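Local coordinates for pollen-specific leucine-rich repeat extensin-like protein 1 (Arabidopsis thaliana, PDB 6TME) that probably binds RALF-type signalling peptides at the pollen cell wall through its leucine-rich repeat domain, at residues A[53-58]-A[68-73]; A[72-77]-A[92-97]; A[183-188]-A[215-220]; A[301-304]-A[310-313]; A[319-322]-A[326-329]. One frame throughout, in Å; residues are numbered along the deposited sequence.

In the fold
The five contacts trace the repeat solenoid from its N-terminal cap to its last turns. Contacts 1 and 2 overlap in the chain, sharing Pro72 and Asp73, and touch, their centres about 11 Å apart; they join helix 43-56, the loop 68-77 and strand 92-98. Contact 3 follows in the middle of the solenoid, its centre about 32 Å from that of contact 2. Contacts 4 and 5, centres about 9 Å apart, come last, their centres 51 to 61 Å from those of contacts 1 and 2. Strands 92-98, 214-216 and 310-312 belong to one run of neighbouring strands, so contacts 2, 3 and 4 sample one wall of an elongated solenoid capped at its N-terminal end.

Contact 1 (A[53-58]-A[68-73]); sequences AWKKAF and NWVGPD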
# COMPACT_ATOMS: atom_id res chain seq x y z
N ALA A 53 23.48 -19.53 6.17
CA ALA A 53 23.22 -19.68 4.74
C ALA A 53 22.88 -18.33 4.11
O ALA A 53 23.27 -18.07 2.97
CB ALA A 53 22.10 -20.69 4.49
N TRP A 54 22.20 -17.46 4.85
CA TRP A 54 21.84 -16.14 4.32
C TRP A 54 23.07 -15.26 4.17
O TRP A 54 23.27 -14.63 3.12
CB TRP A 54 20.79 -15.48 5.22
CG TRP A 54 19.97 -14.42 4.55
CD1 TRP A 54 19.98 -14.10 3.22
CD2 TRP A 54 19.04 -13.54 5.18
NE1 TRP A 54 19.10 -13.06 2.98
CE2 TRP A 54 18.51 -12.70 4.17
CE3 TRP A 54 18.60 -13.36 6.50
CZ2 TRP A 54 17.56 -11.70 4.43
CZ3 TRP A 54 17.66 -12.37 6.77
CH2 TRP A 54 17.14 -11.56 5.74
N LYS A 55 23.92 -15.22 5.20
CA LYS A 55 25.15 -14.44 5.15
C LYS A 55 26.07 -14.88 4.01
O LYS A 55 26.75 -14.04 3.40
CB LYS A 55 25.87 -14.55 6.49
CG LYS A 55 27.19 -13.77 6.60
CD LYS A 55 27.88 -14.10 7.93
CE LYS A 55 29.06 -13.15 8.23
NZ LYS A 55 29.78 -13.60 9.48
N LYS A 56 26.12 -16.18 3.71
CA LYS A 56 26.88 -16.61 2.53
C LYS A 56 26.36 -15.95 1.26
O LYS A 56 27.15 -15.65 0.35
CB LYS A 56 26.82 -18.13 2.36
CG LYS A 56 27.69 -18.91 3.32
CD LYS A 56 27.68 -20.39 2.93
CE LYS A 56 28.59 -21.24 3.81
NZ LYS A 56 28.61 -22.65 3.32
N ALA A 57 25.06 -15.68 1.18
CA ALA A 57 24.48 -15.00 0.02
C ALA A 57 24.61 -13.48 0.06
O ALA A 57 24.14 -12.83 -0.86
CB ALA A 57 23.00 -15.36 -0.13
N PHE A 58 25.24 -12.89 1.08
CA PHE A 58 25.41 -11.44 1.12
C PHE A 58 26.60 -11.06 0.25
O PHE A 58 27.75 -11.23 0.66
CB PHE A 58 25.62 -10.95 2.55
CG PHE A 58 24.41 -11.07 3.42
CD1 PHE A 58 23.19 -11.50 2.90
CD2 PHE A 58 24.49 -10.72 4.77
CE1 PHE A 58 22.06 -11.60 3.71
CE2 PHE A 58 23.37 -10.83 5.60
CZ PHE A 58 22.15 -11.27 5.06
N ASN A 68 28.75 -9.17 13.09
CA ASN A 68 28.69 -9.99 14.29
C ASN A 68 27.89 -11.28 14.10
O ASN A 68 27.62 -11.97 15.09
CB ASN A 68 28.13 -9.20 15.48
CG ASN A 68 26.59 -9.05 15.44
OD1 ASN A 68 25.96 -9.16 14.39
ND2 ASN A 68 26.00 -8.81 16.61
N TRP A 69 27.51 -11.64 12.87
CA TRP A 69 26.79 -12.90 12.64
C TRP A 69 27.78 -14.07 12.65
O TRP A 69 28.09 -14.68 11.61
CB TRP A 69 26.02 -12.86 11.33
CG TRP A 69 24.84 -11.97 11.28
CD1 TRP A 69 24.61 -10.85 12.04
CD2 TRP A 69 23.71 -12.11 10.42
NE1 TRP A 69 23.42 -10.28 11.69
CE2 TRP A 69 22.84 -11.03 10.69
CE3 TRP A 69 23.35 -13.03 9.42
CZ2 TRP A 69 21.62 -10.85 10.01
CZ3 TRP A 69 22.14 -12.85 8.74
CH2 TRP A 69 21.29 -11.77 9.05
N VAL A 70 28.26 -14.40 13.85
CA VAL A 70 29.27 -15.44 14.04
C VAL A 70 28.96 -16.19 15.34
O VAL A 70 28.55 -15.59 16.34
CB VAL A 70 30.70 -14.87 14.08
CG1 VAL A 70 31.02 -14.10 12.81
CG2 VAL A 70 30.89 -13.96 15.28
N GLY A 71 29.16 -17.50 15.32
CA GLY A 71 28.93 -18.31 16.49
C GLY A 71 27.46 -18.63 16.70
O GLY A 71 26.57 -18.06 16.07
N PRO A 72 27.18 -19.54 17.64
CA PRO A 72 25.82 -20.07 17.79
C PRO A 72 24.88 -19.21 18.63
O PRO A 72 23.71 -19.60 18.81
CB PRO A 72 26.07 -21.42 18.48
CG PRO A 72 27.26 -21.12 19.36
CD PRO A 72 28.13 -20.17 18.56
N ASP A 73 25.32 -18.07 19.16
CA ASP A 73 24.41 -17.14 19.84
C ASP A 73 23.68 -16.25 18.83
O ASP A 73 23.93 -15.05 18.70
CB ASP A 73 25.19 -16.31 20.85
CG ASP A 73 24.28 -15.48 21.73
OD1 ASP A 73 23.05 -15.77 21.74
OD2 ASP A 73 24.78 -14.54 22.38
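Lys55 and Trp69 meet twice, once through a hydrogen bond from the ammonium and once through hydrocarbon. With CG opposite the backbone N (chi1 -180°) and every later torsion extended, the lysine chain runs antiparallel to the tryptophan side chain, alongside it. CD comes to 4.1 Å from Trp69 CB, while NZ donates to Trp69 O at 2.9 Å. The ammonium approaches from above that carbonyl, 51° out of its plane, and also rests against Val70 CG1. A methionine in place of Lys55 would probably keep some of the hydrocarbon packing but leave Trp69 O without its charged donor, with Gln52 still bonded to it. The far end of the indole meets two aromatic residues. Its CH2 lies 4.0 Å from Trp54 CE3, which meets the Trp69 ring at its edge. Its CZ3 lies 3.9 Å from Phe58 CE2, an oblique pair in which the Phe58 ring and the six-membered ring of Trp69 are inclined at 56°. Tryptophan suits position 69 because its ring can touch Trp54, Phe58 and the lysine chain at once while NE1 bonds to Lys78 O. The chemistry thus divides the join: apolar aromatic contact on the buried side and, at the more exposed side, a lysine bonding the loop's backbone to helix 43-56.

Contact 2 (A[72-77]-A[92-97]); sequences PDVCSY and LVVAGI
Cys75, which buries more surface here than any other residue, presses its sulfur against the branched end of Leu92. SG lies 3.4 Å from Leu92 CD2 and 3.8 Å from Leu92 CG, close packing of a polarisable sulfur on aliphatic carbon. The cysteine is half of the disulfide with Cys82, so its SG is held by a covalent bond as well as by the packing. Its first torsion, chi1 -65°, sets SG anti to the carbonyl carbon, beside the backbone N. Leu92 answers with CG opposite its own backbone N (chi1 -173°), which swings the isobutyl group across to the sulfur; an apolar branched end suits the disulfide sulfur, which needs no polar partner. Deeper in, Val94 lays CG2 against Val74 CG2 at 4.0 Å, the two side chains crossing at about a right angle. Compact, beta-branched valines fit here because their methyls meet closely and bring no polar group to satisfy. The 3-10 segment 74-76 that presents Val74 and Cys75 is tied at its start: Asp73 O accepts both Ser76 N, at 3.1 Å, and Ser76 OG, at 2.6 Å, the hydroxyl arriving in the carbonyl plane. Around the contact, Val74 also leans on Leu44 of helix 43-56, while Val94 packs on Val80 and Cys82 of strand 80-85. That antiparallel partner meets strand 92-98 through a classic beta bulge, Ala95 and Gly96 facing Phe81, so the turn is wedged between the cap helix and the solenoid's first two strands.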
# COMPACT_ATOMS: atom_id res chain seq x y z
N PRO A 72 27.18 -19.54 17.64
CA PRO A 72 25.82 -20.07 17.79
C PRO A 72 24.88 -19.21 18.63
O PRO A 72 23.71 -19.60 18.81
CB PRO A 72 26.07 -21.42 18.48
CG PRO A 72 27.26 -21.12 19.36
CD PRO A 72 28.13 -20.17 18.56
N ASP A 73 25.32 -18.07 19.16
CA ASP A 73 24.41 -17.14 19.84
C ASP A 73 23.68 -16.25 18.83
O ASP A 73 23.93 -15.05 18.70
CB ASP A 73 25.19 -16.31 20.85
CG ASP A 73 24.28 -15.48 21.73
OD1 ASP A 73 23.05 -15.77 21.74
OD2 ASP A 73 24.78 -14.54 22.38
N VAL A 74 22.71 -16.85 18.13
CA VAL A 74 21.99 -16.13 17.07
C VAL A 74 21.27 -14.89 17.61
O VAL A 74 21.16 -13.88 16.90
CB VAL A 74 21.00 -17.07 16.35
CG1 VAL A 74 21.75 -18.04 15.46
CG2 VAL A 74 20.13 -17.83 17.34
N CYS A 75 20.81 -14.94 18.86
CA CYS A 75 20.05 -13.84 19.43
C CYS A 75 20.85 -12.55 19.54
O CYS A 75 20.26 -11.47 19.63
CB CYS A 75 19.51 -14.25 20.81
SG CYS A 75 18.31 -15.59 20.70
N SER A 76 22.17 -12.65 19.52
CA SER A 76 23.01 -11.46 19.55
C SER A 76 23.37 -10.94 18.16
O SER A 76 23.98 -9.87 18.06
CB SER A 76 24.28 -11.77 20.34
OG SER A 76 24.94 -12.89 19.77
N TYR A 77 23.01 -11.67 17.10
CA TYR A 77 23.18 -11.17 15.73
C TYR A 77 22.42 -9.86 15.52
O TYR A 77 21.27 -9.72 15.92
CB TYR A 77 22.68 -12.18 14.70
CG TYR A 77 23.50 -13.41 14.51
CD1 TYR A 77 24.48 -13.79 15.43
CD2 TYR A 77 23.31 -14.20 13.40
CE1 TYR A 77 25.24 -14.93 15.24
CE2 TYR A 77 24.05 -15.34 13.19
CZ TYR A 77 25.02 -15.70 14.11
OH TYR A 77 25.77 -16.85 13.89
N LEU A 92 13.33 -20.07 24.08
CA LEU A 92 13.83 -18.93 23.33
C LEU A 92 13.76 -19.23 21.85
O LEU A 92 14.22 -20.30 21.42
CB LEU A 92 15.29 -18.63 23.71
CG LEU A 92 15.93 -17.35 23.16
CD1 LEU A 92 15.25 -16.11 23.72
CD2 LEU A 92 17.43 -17.33 23.46
N VAL A 93 13.19 -18.30 21.06
CA VAL A 93 13.03 -18.47 19.61
C VAL A 93 13.41 -17.18 18.89
O VAL A 93 13.36 -16.09 19.46
CB VAL A 93 11.59 -18.88 19.20
CG1 VAL A 93 11.12 -20.13 19.94
CG2 VAL A 93 10.61 -17.72 19.40
N VAL A 94 13.82 -17.33 17.63
CA VAL A 94 14.02 -16.19 16.73
C VAL A 94 12.65 -15.82 16.17
O VAL A 94 12.06 -16.57 15.38
CB VAL A 94 15.02 -16.50 15.61
CG1 VAL A 94 15.03 -15.38 14.57
CG2 VAL A 94 16.43 -16.71 16.17
N ALA A 95 12.14 -14.66 16.56
CA ALA A 95 10.77 -14.26 16.26
C ALA A 95 10.71 -13.14 15.25
O ALA A 95 9.63 -12.88 14.69
CB ALA A 95 10.04 -13.80 17.55
N GLY A 96 11.83 -12.48 15.01
CA GLY A 96 11.83 -11.31 14.17
C GLY A 96 13.15 -11.10 13.46
O GLY A 96 14.22 -11.41 13.99
N ILE A 97 13.06 -10.58 12.25
CA ILE A 97 14.20 -10.15 11.47
C ILE A 97 13.91 -8.73 11.05
O ILE A 97 12.80 -8.43 10.60
CB ILE A 97 14.40 -11.07 10.25
CG1 ILE A 97 14.68 -12.50 10.72
CG2 ILE A 97 15.47 -10.48 9.34
CD1 ILE A 97 16.08 -12.71 11.25

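Contact 3 (A[183-188]-A[215-220]); sequences EIFDKD and VTFAHN
Phe185 bridges the two segments, reaching from its 3-10 turn to both Val215 and Phe217. The turn is closed by a bond of 2.8 Å from Asp186 N to Glu183 O. Ile184 touches Phe156 and Leu161 but also lays CG2 over one face of the Phe185 ring, 3.6 Å above the plane, probably limiting how the ring can turn. In Phe185 itself, chi1 of -65° puts CG beside the backbone N, and the ring then runs out toward the strand. There CZ comes to 3.7 Å from Phe217 CZ, the two rings meeting obliquely as each reaches in from its own segment, while CE1 sits 4.2 Å from Val215 CG1, a methyl lying near the plane of the ring at its edge. Phe185 is long enough to reach across the 10.1 Å between its CA and that of Val215; Phe217 meets its end with a second apolar ring. On the facing segment Asn220 steadies the backbone behind Phe217: ND2 donates to Phe217 O at 3.0 Å with a nearly straight N-H...O angle of 174°, lying above the carbonyl plane while the oxygen stays in the amide's own plane. Asn244 ND2 reaches the same oxygen. Such an asparagine, bonding backbone groups inside the turn, is a hallmark of leucine-rich repeats, and here OD1 also accepts from Phe199 N. Strand 214-216 lies between the parallel strands 191-193 and 238-240, with Phe185 packing also on Ile192 and Phe217 on Ile239, so the pair fills the solenoid interior behind the wall that another protein chain touches at Thr216.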
# COMPACT_ATOMS: atom_id res chain seq x y z
N GLU A 183 -7.19 -14.03 -5.13
CA GLU A 183 -7.39 -14.55 -3.78
C GLU A 183 -6.67 -13.71 -2.72
O GLU A 183 -6.97 -13.89 -1.54
CB GLU A 183 -6.94 -16.01 -3.72
CG GLU A 183 -5.52 -16.30 -4.20
CD GLU A 183 -5.42 -16.64 -5.69
OE1 GLU A 183 -6.29 -16.18 -6.47
OE2 GLU A 183 -4.49 -17.38 -6.08
N ILE A 184 -5.76 -12.80 -3.10
CA ILE A 184 -5.07 -11.97 -2.11
C ILE A 184 -6.07 -11.17 -1.27
O ILE A 184 -5.82 -10.92 -0.09
CB ILE A 184 -4.04 -11.03 -2.78
CG1 ILE A 184 -3.15 -10.37 -1.74
CG2 ILE A 184 -4.74 -9.89 -3.49
CD1 ILE A 184 -2.21 -11.31 -1.04
N PHE A 185 -7.20 -10.77 -1.85
CA PHE A 185 -8.19 -10.02 -1.08
C PHE A 185 -9.07 -10.90 -0.21
O PHE A 185 -9.87 -10.37 0.57
CB PHE A 185 -9.03 -9.14 -2.04
CG PHE A 185 -8.20 -8.08 -2.71
CD1 PHE A 185 -7.66 -7.05 -1.96
CD2 PHE A 185 -7.89 -8.17 -4.05
CE1 PHE A 185 -6.84 -6.09 -2.55
CE2 PHE A 185 -7.07 -7.22 -4.64
CZ PHE A 185 -6.55 -6.17 -3.88
N ASP A 186 -8.92 -12.24 -0.30
CA ASP A 186 -9.60 -13.16 0.61
C ASP A 186 -8.86 -13.30 1.95
O ASP A 186 -9.50 -13.63 2.95
CB ASP A 186 -9.74 -14.55 -0.01
CG ASP A 186 -10.45 -14.54 -1.35
OD1 ASP A 186 -11.45 -13.80 -1.50
OD2 ASP A 186 -10.00 -15.28 -2.26
N LYS A 187 -7.54 -13.10 1.98
CA LYS A 187 -6.84 -13.08 3.26
C LYS A 187 -7.35 -11.91 4.11
O LYS A 187 -7.84 -10.91 3.58
CB LYS A 187 -5.33 -12.93 3.05
CG LYS A 187 -4.71 -13.82 1.98
CD LYS A 187 -4.46 -15.21 2.50
CE LYS A 187 -3.31 -15.24 3.50
NZ LYS A 187 -3.47 -16.38 4.44
N ASP A 188 -7.22 -12.03 5.43
CA ASP A 188 -7.63 -10.91 6.28
C ASP A 188 -6.46 -9.94 6.53
O ASP A 188 -6.03 -9.68 7.64
CB ASP A 188 -8.29 -11.41 7.57
CG ASP A 188 -7.33 -12.12 8.53
OD1 ASP A 188 -7.84 -12.65 9.54
OD2 ASP A 188 -6.10 -12.17 8.30
N VAL A 215 -5.01 0.08 1.02
CA VAL A 215 -4.58 -0.64 -0.17
C VAL A 215 -3.97 0.35 -1.16
O VAL A 215 -4.61 1.36 -1.50
CB VAL A 215 -5.75 -1.39 -0.85
CG1 VAL A 215 -5.22 -2.21 -2.00
CG2 VAL A 215 -6.55 -2.26 0.13
N THR A 216 -2.76 0.08 -1.64
CA THR A 216 -2.15 0.89 -2.69
C THR A 216 -1.89 0.06 -3.94
O THR A 216 -1.34 -1.06 -3.86
CB THR A 216 -0.85 1.57 -2.21
OG1 THR A 216 0.19 0.60 -1.96
CG2 THR A 216 -1.12 2.40 -0.96
N PHE A 217 -2.33 0.59 -5.09
CA PHE A 217 -2.07 0.07 -6.43
C PHE A 217 -1.23 1.02 -7.28
O PHE A 217 -0.96 0.71 -8.45
CB PHE A 217 -3.37 -0.16 -7.22
CG PHE A 217 -4.33 -1.09 -6.59
CD1 PHE A 217 -4.28 -2.45 -6.87
CD2 PHE A 217 -5.32 -0.61 -5.76
CE1 PHE A 217 -5.19 -3.33 -6.30
CE2 PHE A 217 -6.23 -1.48 -5.17
CZ PHE A 217 -6.17 -2.85 -5.45
N ALA A 218 -0.90 2.20 -6.74
CA ALA A 218 -0.30 3.28 -7.53
C ALA A 218 0.88 2.79 -8.37
O ALA A 218 1.60 1.87 -7.98
CB ALA A 218 0.16 4.39 -6.58
N HIS A 219 1.08 3.41 -9.53
CA HIS A 219 2.28 3.22 -10.36
C HIS A 219 2.50 1.75 -10.74
O HIS A 219 3.57 1.16 -10.51
CB HIS A 219 3.51 3.81 -9.68
CG HIS A 219 3.39 5.28 -9.45
ND1 HIS A 219 3.02 6.16 -10.44
CD2 HIS A 219 3.55 6.02 -8.33
CE1 HIS A 219 2.97 7.38 -9.94
NE2 HIS A 219 3.27 7.32 -8.66
N ASN A 220 1.46 1.16 -11.31
CA ASN A 220 1.57 -0.13 -11.96
C ASN A 220 1.04 0.05 -13.38
O ASN A 220 0.91 1.17 -13.87
CB ASN A 220 0.85 -1.19 -11.12
CG ASN A 220 1.68 -1.63 -9.95
OD1 ASN A 220 2.67 -2.36 -10.12
ND2 ASN A 220 1.31 -1.17 -8.74

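Contact 4 (A[301-304]-A[310-313]); sequences NICK and NFTF. With NAG (2-acetamido-2-deoxy-beta-D-glucopyranose), chain E; SO4 (sulfate ion), chain K.
Cys303 and Phe311 bring the end of helix 300-303 and strand 310-312 within 7.7 Å of each other, measured between their CA atoms. Lys304 is the first residue to leave helical geometry, and the chain then turns back into the strand. The Phe311 ring fills the space between. Because chi1 is 177°, with CG opposite the backbone N, the ring is directed toward the helix end. Cys303 SG meets its rim in the ring plane, 3.7 Å from Phe311 CE2, an edge-on sulfur-aromatic contact in which the sulfur faces the ring's C-H bonds. Ile302 CG2 touches the same CE2 at 3.7 Å, its side chain crossing the phenylalanine at about a right angle. Phe313 CD1 lies over the centre of one ring face, 3.7 Å above it. Replacing this ring by the methyl of an alanine is likely to open a gap beside the disulfide and leave Ile302 and Phe313 without their shared packing partner. Asn310 ND2 carries a glycan through a 1.5 Å covalent bond to NAG C1, within the N-glycosylation sequence Asn310-Phe311-Thr312. Strand 310-312 runs between strands 286-288 and 334-336; Phe311 also packs on Val298 and Phe335, while the Cys303-Cys325 disulfide ties the helix to the loop following strand 317-321.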
# COMPACT_ATOMS: atom_id res chain seq x y z
N ASN A 301 -22.54 19.08 -3.71
CA ASN A 301 -22.75 17.74 -3.19
C ASN A 301 -21.43 17.16 -2.71
O ASN A 301 -21.36 16.49 -1.67
CB ASN A 301 -23.34 16.86 -4.29
CG ASN A 301 -24.34 15.88 -3.77
OD1 ASN A 301 -24.83 16.01 -2.65
ND2 ASN A 301 -24.66 14.87 -4.59
N ILE A 302 -20.36 17.45 -3.44
CA ILE A 302 -19.04 16.90 -3.18
C ILE A 302 -18.15 17.92 -2.47
O ILE A 302 -17.49 17.60 -1.47
CB ILE A 302 -18.42 16.44 -4.52
CG1 ILE A 302 -19.23 15.27 -5.07
CG2 ILE A 302 -16.97 16.10 -4.36
CD1 ILE A 302 -19.04 15.01 -6.54
N CYS A 303 -18.14 19.16 -2.94
CA CYS A 303 -17.22 20.17 -2.43
C CYS A 303 -17.54 20.61 -1.01
O CYS A 303 -16.68 21.24 -0.37
CB CYS A 303 -17.20 21.37 -3.37
SG CYS A 303 -16.55 20.96 -5.03
N LYS A 304 -18.72 20.29 -0.48
CA LYS A 304 -19.04 20.67 0.89
C LYS A 304 -19.06 19.47 1.84
O LYS A 304 -19.60 19.57 2.94
CB LYS A 304 -20.36 21.44 0.93
CG LYS A 304 -20.08 22.90 0.58
CD LYS A 304 -21.27 23.72 0.11
CE LYS A 304 -22.32 23.90 1.18
NZ LYS A 304 -23.07 25.17 0.93
N ASN A 310 -8.74 18.72 0.86
CA ASN A 310 -7.89 18.85 -0.33
C ASN A 310 -8.59 18.09 -1.45
O ASN A 310 -8.69 16.85 -1.39
CB ASN A 310 -6.48 18.32 -0.08
CG ASN A 310 -5.49 18.74 -1.16
OD1 ASN A 310 -5.74 19.68 -1.91
ND2 ASN A 310 -4.37 18.05 -1.25
N PHE A 311 -9.12 18.81 -2.43
CA PHE A 311 -9.88 18.20 -3.52
C PHE A 311 -9.29 18.70 -4.83
O PHE A 311 -9.47 19.87 -5.19
CB PHE A 311 -11.37 18.54 -3.40
CG PHE A 311 -12.24 18.01 -4.53
CD1 PHE A 311 -11.85 16.91 -5.29
CD2 PHE A 311 -13.47 18.60 -4.80
CE1 PHE A 311 -12.66 16.44 -6.32
CE2 PHE A 311 -14.28 18.13 -5.82
CZ PHE A 311 -13.88 17.05 -6.59
N THR A 312 -8.58 17.82 -5.52
CA THR A 312 -7.84 18.09 -6.75
C THR A 312 -8.57 17.42 -7.91
O THR A 312 -8.72 16.20 -7.93
CB THR A 312 -6.41 17.53 -6.64
OG1 THR A 312 -5.73 18.12 -5.53
CG2 THR A 312 -5.61 17.73 -7.93
N PHE A 313 -9.05 18.22 -8.86
CA PHE A 313 -9.75 17.66 -10.01
C PHE A 313 -9.21 18.26 -11.31
O PHE A 313 -9.91 18.32 -12.32
CB PHE A 313 -11.27 17.86 -9.89
CG PHE A 313 -11.70 19.26 -9.51
CD1 PHE A 313 -11.58 19.72 -8.20
CD2 PHE A 313 -12.26 20.11 -10.46
CE1 PHE A 313 -11.99 21.01 -7.85
CE2 PHE A 313 -12.68 21.39 -10.13
CZ PHE A 313 -12.55 21.85 -8.82
C1 NAG E . -3.34 18.33 -2.24
C2 NAG E . -1.96 18.44 -1.62
C3 NAG E . -0.90 18.59 -2.71
C4 NAG E . -0.97 17.41 -3.67
C5 NAG E . -2.38 17.30 -4.26
C6 NAG E . -2.57 16.02 -5.04
C7 NAG E . -2.15 19.42 0.64
C8 NAG E . -2.01 20.66 1.46
N2 NAG E . -1.88 19.55 -0.67
O3 NAG E . 0.40 18.62 -2.11
O4 NAG E . 0.02 17.50 -4.68
O5 NAG E . -3.36 17.27 -3.21
O6 NAG E . -2.66 14.91 -4.15
O7 NAG E . -2.52 18.35 1.13
S SO4 K . -22.62 26.91 -3.15
O1 SO4 K . -21.95 27.81 -2.21
O2 SO4 K . -21.69 26.55 -4.22
O3 SO4 K . -23.77 27.60 -3.74
O4 SO4 K . -23.08 25.71 -2.45

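Contact 5 (A[319-322]-A[326-329]); sequences NGEA and VPGS
Val326 O is gripped by two donors of Ser329, and the same valine carries the packing against Glu321 and Ala322. The hydroxyl OG of Ser329 donates to Val326 O at 2.6 Å in the carbonyl plane, with a C=O...O angle of 148°, and the backbone N of Ser329 adds a second bond at 3.2 Å. Together they close a type II beta turn from Val326 to Ser329. Pro327 suits its second position, its ring restricting phi to the value the turn needs, and Gly328 suits the third, where phi is positive at 72° and a side chain would be disfavoured. The turn presents Val326 CG2 to the other segment. That methyl lies 3.6 Å from Ala322 O and 3.8 Å from Glu321 OE2. The packing is therefore aliphatic carbon against oxygen, one methyl lying against the carboxylate. Glu321 reaches there with chi1 at 59°, CG flanked by both backbone neighbours, and the chain extended beyond, crossing the valine at about a right angle. Its OE2 has a long, weak ion pair with Arg345 and lies close to Asp337 OD2, a closeness of like charges which may raise the pKa of one of them. The contact sits at the surface of the solenoid's far end. Strand 317-321 is bonded along its backbone to strand 297-298, with Gly320 and Ala322 both meeting Val298, Glu321 touches Phe313 just after strand 310-312, and Pro327 rests on Asp337 and Arg345, beyond strand 334-336.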
# COMPACT_ATOMS: atom_id res chain seq x y z
N ASN A 319 -16.81 21.05 -17.31
CA ASN A 319 -17.29 22.28 -17.93
C ASN A 319 -18.14 23.12 -16.98
O ASN A 319 -18.65 24.16 -17.40
CB ASN A 319 -18.07 21.98 -19.22
CG ASN A 319 -19.35 21.18 -18.99
OD1 ASN A 319 -19.64 20.71 -17.89
ND2 ASN A 319 -20.14 21.02 -20.04
N GLY A 320 -18.29 22.70 -15.72
CA GLY A 320 -18.96 23.52 -14.72
C GLY A 320 -18.49 23.14 -13.33
O GLY A 320 -18.10 22.00 -13.08
N GLU A 321 -18.54 24.11 -12.42
CA GLU A 321 -18.24 23.82 -11.03
C GLU A 321 -19.07 24.72 -10.13
O GLU A 321 -19.33 25.87 -10.47
CB GLU A 321 -16.75 23.99 -10.69
CG GLU A 321 -16.18 25.38 -10.94
CD GLU A 321 -14.69 25.46 -10.60
OE1 GLU A 321 -14.15 24.47 -10.06
OE2 GLU A 321 -14.06 26.50 -10.88
N ALA A 322 -19.47 24.18 -8.99
CA ALA A 322 -20.14 24.99 -7.98
C ALA A 322 -19.20 26.06 -7.44
O ALA A 322 -17.97 25.92 -7.46
CB ALA A 322 -20.63 24.09 -6.84
N VAL A 326 -14.55 26.41 -5.92
CA VAL A 326 -13.60 27.28 -6.63
C VAL A 326 -12.34 27.41 -5.79
O VAL A 326 -12.43 27.72 -4.59
CB VAL A 326 -14.24 28.64 -6.92
CG1 VAL A 326 -13.22 29.60 -7.54
CG2 VAL A 326 -15.41 28.46 -7.86
N PRO A 327 -11.17 27.17 -6.36
CA PRO A 327 -9.93 27.36 -5.60
C PRO A 327 -9.77 28.83 -5.23
O PRO A 327 -10.30 29.73 -5.90
CB PRO A 327 -8.84 26.90 -6.57
CG PRO A 327 -9.58 26.10 -7.66
CD PRO A 327 -10.94 26.71 -7.74
N GLY A 328 -9.07 29.07 -4.13
CA GLY A 328 -8.96 30.39 -3.52
C GLY A 328 -10.21 30.89 -2.82
O GLY A 328 -10.18 31.99 -2.28
N SER A 329 -11.31 30.13 -2.82
CA SER A 329 -12.58 30.60 -2.26
C SER A 329 -12.74 30.27 -0.79
O SER A 329 -13.56 30.89 -0.12
CB SER A 329 -13.75 29.98 -3.02
OG SER A 329 -13.91 28.60 -2.67